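Local coordinates for glutamate receptor 1 (Adineta vaga, PDB 4IO2), which probably works as a glutamate-gated ion channel, this chain being its extracellular ligand-binding domain, crystallised with glutamate bound, at residues Gly141-Tyr144 and Tyr145-Glu148. Numbering follows the deposited sequence.
Sequences GEDY and YLRE
Glu148 lays its CG methylene over one face of the Tyr144 ring, one helical turn back, 3.5 Å from the ring centroid and only 13° off the normal, a CH-pi contact. CG of Tyr144 stands anti to the backbone N (chi1 -179°), beside the carbonyl carbon, which sends the ring along the helix toward Glu148. The Glu148 chain bends at chi2 (-80°), which turns the carboxylate back toward Arg147. There NE and NH2 of the guanidinium both hold OE2 side-on, at 2.8 Å from NE and 3.1 Å from NH2. OE2 lies in the guanidinium plane; both nitrogens reach it on its anti side, somewhat out of the carboxylate plane, the NH2 bond being the more bent. The same NH2 comes within 3.6 Å of Tyr144 CD2, ring and guanidinium planes almost perpendicular, and the grip on OE2 probably helps to hold the guanidinium there. Lys124 donates to Tyr144 OH, and Phe202 meets the ring. Cutting Tyr144 back to an alanine would probably leave the Glu148 methylene without its aromatic face and Lys124 without its hydroxyl partner. Around the helix, Leu146 runs alongside Glu142, CD1 lying 4.1 Å from the latter's CG, while Glu142 OE1 accepts from the backbone N of Gly138. Successive i to i+4 bonds tie the turns together, from Tyr145 N to Gly141 O (2.9 Å) through Glu148 N to Tyr144 O (2.9 Å). Such i, i+4 packing belongs to an alpha-helix, here 140-148 of the beta-alpha-beta unit between strands 134-136 and 157-159, whose first residue, Ala140, binds glutamate in the cleft of this periplasmic-binding-protein-like domain.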
ATOM      1  N   GLY A 141     -11.208  12.953  -0.291  1.00 16.00           N
ATOM      2  CA  GLY A 141     -11.396  13.740   0.906  1.00 17.35           C
ATOM      3  C   GLY A 141     -12.859  14.104   1.147  1.00 15.71           C
ATOM      4  O   GLY A 141     -13.291  14.264   2.286  1.00 16.97           O
ATOM      5  N   GLU A 142     -13.615  14.263   0.084  1.00 14.88           N
ATOM      6  CA  GLU A 142     -15.044  14.548   0.198  1.00 16.42           C
ATOM      7  C   GLU A 142     -15.742  13.405   0.905  1.00 17.60           C
ATOM      8  O   GLU A 142     -16.556  13.634   1.803  1.00 17.79           O
ATOM      9  CB  GLU A 142     -15.685  14.823  -1.165  1.00 16.83           C
ATOM     10  CG  GLU A 142     -17.161  15.148  -1.090  1.00 16.60           C
ATOM     11  CD  GLU A 142     -17.831  15.362  -2.459  1.00 18.56           C
ATOM     12  OE1 GLU A 142     -17.198  15.020  -3.514  1.00 19.76           O
ATOM     13  OE2 GLU A 142     -18.972  15.919  -2.464  1.00 20.06           O
ATOM     14  N   ASP A 143     -15.418  12.161   0.535  1.00 18.51           N
ATOM     15  CA  ASP A 143     -16.096  11.086   1.252  1.00 20.44           C
ATOM     16  C   ASP A 143     -15.628  10.919   2.690  1.00 19.91           C
ATOM     17  O   ASP A 143     -16.429  10.534   3.551  1.00 21.04           O
ATOM     18  CB  ASP A 143     -16.133   9.789   0.474  1.00 28.07           C
ATOM     19  CG  ASP A 143     -17.011   9.912  -0.773  1.00 36.64           C
ATOM     20  OD1 ASP A 143     -18.171  10.430  -0.706  1.00 39.24           O
ATOM     21  OD2 ASP A 143     -16.498   9.594  -1.832  1.00 40.59           O
ATOM     22  N   TYR A 144     -14.368  11.247   2.972  1.00 18.57           N
ATOM     23  CA  TYR A 144     -13.910  11.260   4.352  1.00 17.69           C
ATOM     24  C   TYR A 144     -14.722  12.272   5.160  1.00 18.48           C
ATOM     25  O   TYR A 144     -15.177  11.976   6.265  1.00 18.75           O
ATOM     26  CB  TYR A 144     -12.395  11.568   4.439  1.00 18.39           C
ATOM     27  CG  TYR A 144     -11.899  11.575   5.847  1.00 20.20           C
ATOM     28  CD1 TYR A 144     -12.007  12.720   6.633  1.00 21.91           C
ATOM     29  CD2 TYR A 144     -11.327  10.441   6.412  1.00 20.34           C
ATOM     30  CE1 TYR A 144     -11.562  12.719   7.929  1.00 25.36           C
ATOM     31  CE2 TYR A 144     -10.897  10.432   7.708  1.00 23.85           C
ATOM     32  CZ  TYR A 144     -11.011  11.570   8.459  1.00 28.27           C
ATOM     33  OH  TYR A 144     -10.586  11.562   9.771  1.00 32.17           O
ATOM     34  N   TYR A 145     -14.851  13.475   4.632  1.00 17.50           N
ATOM     35  CA  TYR A 145     -15.600  14.521   5.313  1.00 17.54           C
ATOM     36  C   TYR A 145     -17.007  14.043   5.628  1.00 18.75           C
ATOM     37  O   TYR A 145     -17.501  14.219   6.769  1.00 20.95           O
ATOM     38  CB  TYR A 145     -15.633  15.773   4.446  1.00 16.96           C
ATOM     39  CG  TYR A 145     -16.395  16.904   5.091  1.00 18.12           C
ATOM     40  CD1 TYR A 145     -17.766  16.997   4.952  1.00 19.42           C
ATOM     41  CD2 TYR A 145     -15.741  17.887   5.842  1.00 17.07           C
ATOM     42  CE1 TYR A 145     -18.486  18.005   5.529  1.00 19.20           C
ATOM     43  CE2 TYR A 145     -16.458  18.892   6.445  1.00 19.48           C
ATOM     44  CZ  TYR A 145     -17.831  18.953   6.268  1.00 20.05           C
ATOM     45  OH  TYR A 145     -18.575  19.954   6.844  1.00 23.70           O
ATOM     46  N   LEU A 146     -17.685  13.490   4.625  1.00 17.16           N
ATOM     47  CA  LEU A 146     -19.086  13.129   4.771  1.00 19.36           C
ATOM     48  C   LEU A 146     -19.275  12.000   5.800  1.00 21.75           C
ATOM     49  O   LEU A 146     -20.268  11.991   6.540  1.00 25.46           O
ATOM     50  CB  LEU A 146     -19.682  12.732   3.418  1.00 18.73           C
ATOM     51  CG  LEU A 146     -19.841  13.879   2.411  1.00 18.76           C
ATOM     52  CD1 LEU A 146     -20.221  13.349   1.035  1.00 20.36           C
ATOM     53  CD2 LEU A 146     -20.800  14.939   2.910  1.00 18.20           C
ATOM     54  N   ARG A 147     -18.316  11.086   5.904  1.00 20.36           N
ATOM     55  CA  ARG A 147     -18.418  10.027   6.907  1.00 21.72           C
ATOM     56  C   ARG A 147     -17.982  10.455   8.312  1.00 25.19           C
ATOM     57  O   ARG A 147     -18.600  10.048   9.294  1.00 26.79           O
ATOM     58  CB  ARG A 147     -17.609   8.800   6.493  1.00 23.45           C
ATOM     59  CG  ARG A 147     -17.750   7.624   7.487  1.00 26.39           C
ATOM     60  CD  ARG A 147     -16.853   6.429   7.133  1.00 28.98           C
ATOM     61  NE  ARG A 147     -15.466   6.862   7.179  1.00 28.90           N
ATOM     62  CZ  ARG A 147     -14.699   7.084   6.118  1.00 27.76           C
ATOM     63  NH1 ARG A 147     -15.128   6.819   4.885  1.00 28.17           N
ATOM     64  NH2 ARG A 147     -13.476   7.558   6.318  1.00 28.10           N
ATOM     65  N   GLU A 148     -16.908  11.234   8.406  1.00 25.61           N
ATOM     66  CA  GLU A 148     -16.237  11.484   9.691  1.00 25.84           C
ATOM     67  C   GLU A 148     -16.555  12.794  10.381  1.00 27.54           C
ATOM     68  O   GLU A 148     -16.407  12.905  11.597  1.00 26.75           O
ATOM     69  CB  GLU A 148     -14.729  11.467   9.509  1.00 28.22           C
ATOM     70  CG  GLU A 148     -14.226  10.209   8.887  1.00 32.60           C
ATOM     71  CD  GLU A 148     -14.102   9.060   9.840  1.00 39.27           C
ATOM     72  OE1 GLU A 148     -13.999   9.297  11.058  1.00 40.64           O
ATOM     73  OE2 GLU A 148     -14.069   7.911   9.352  1.00 43.44           O
TER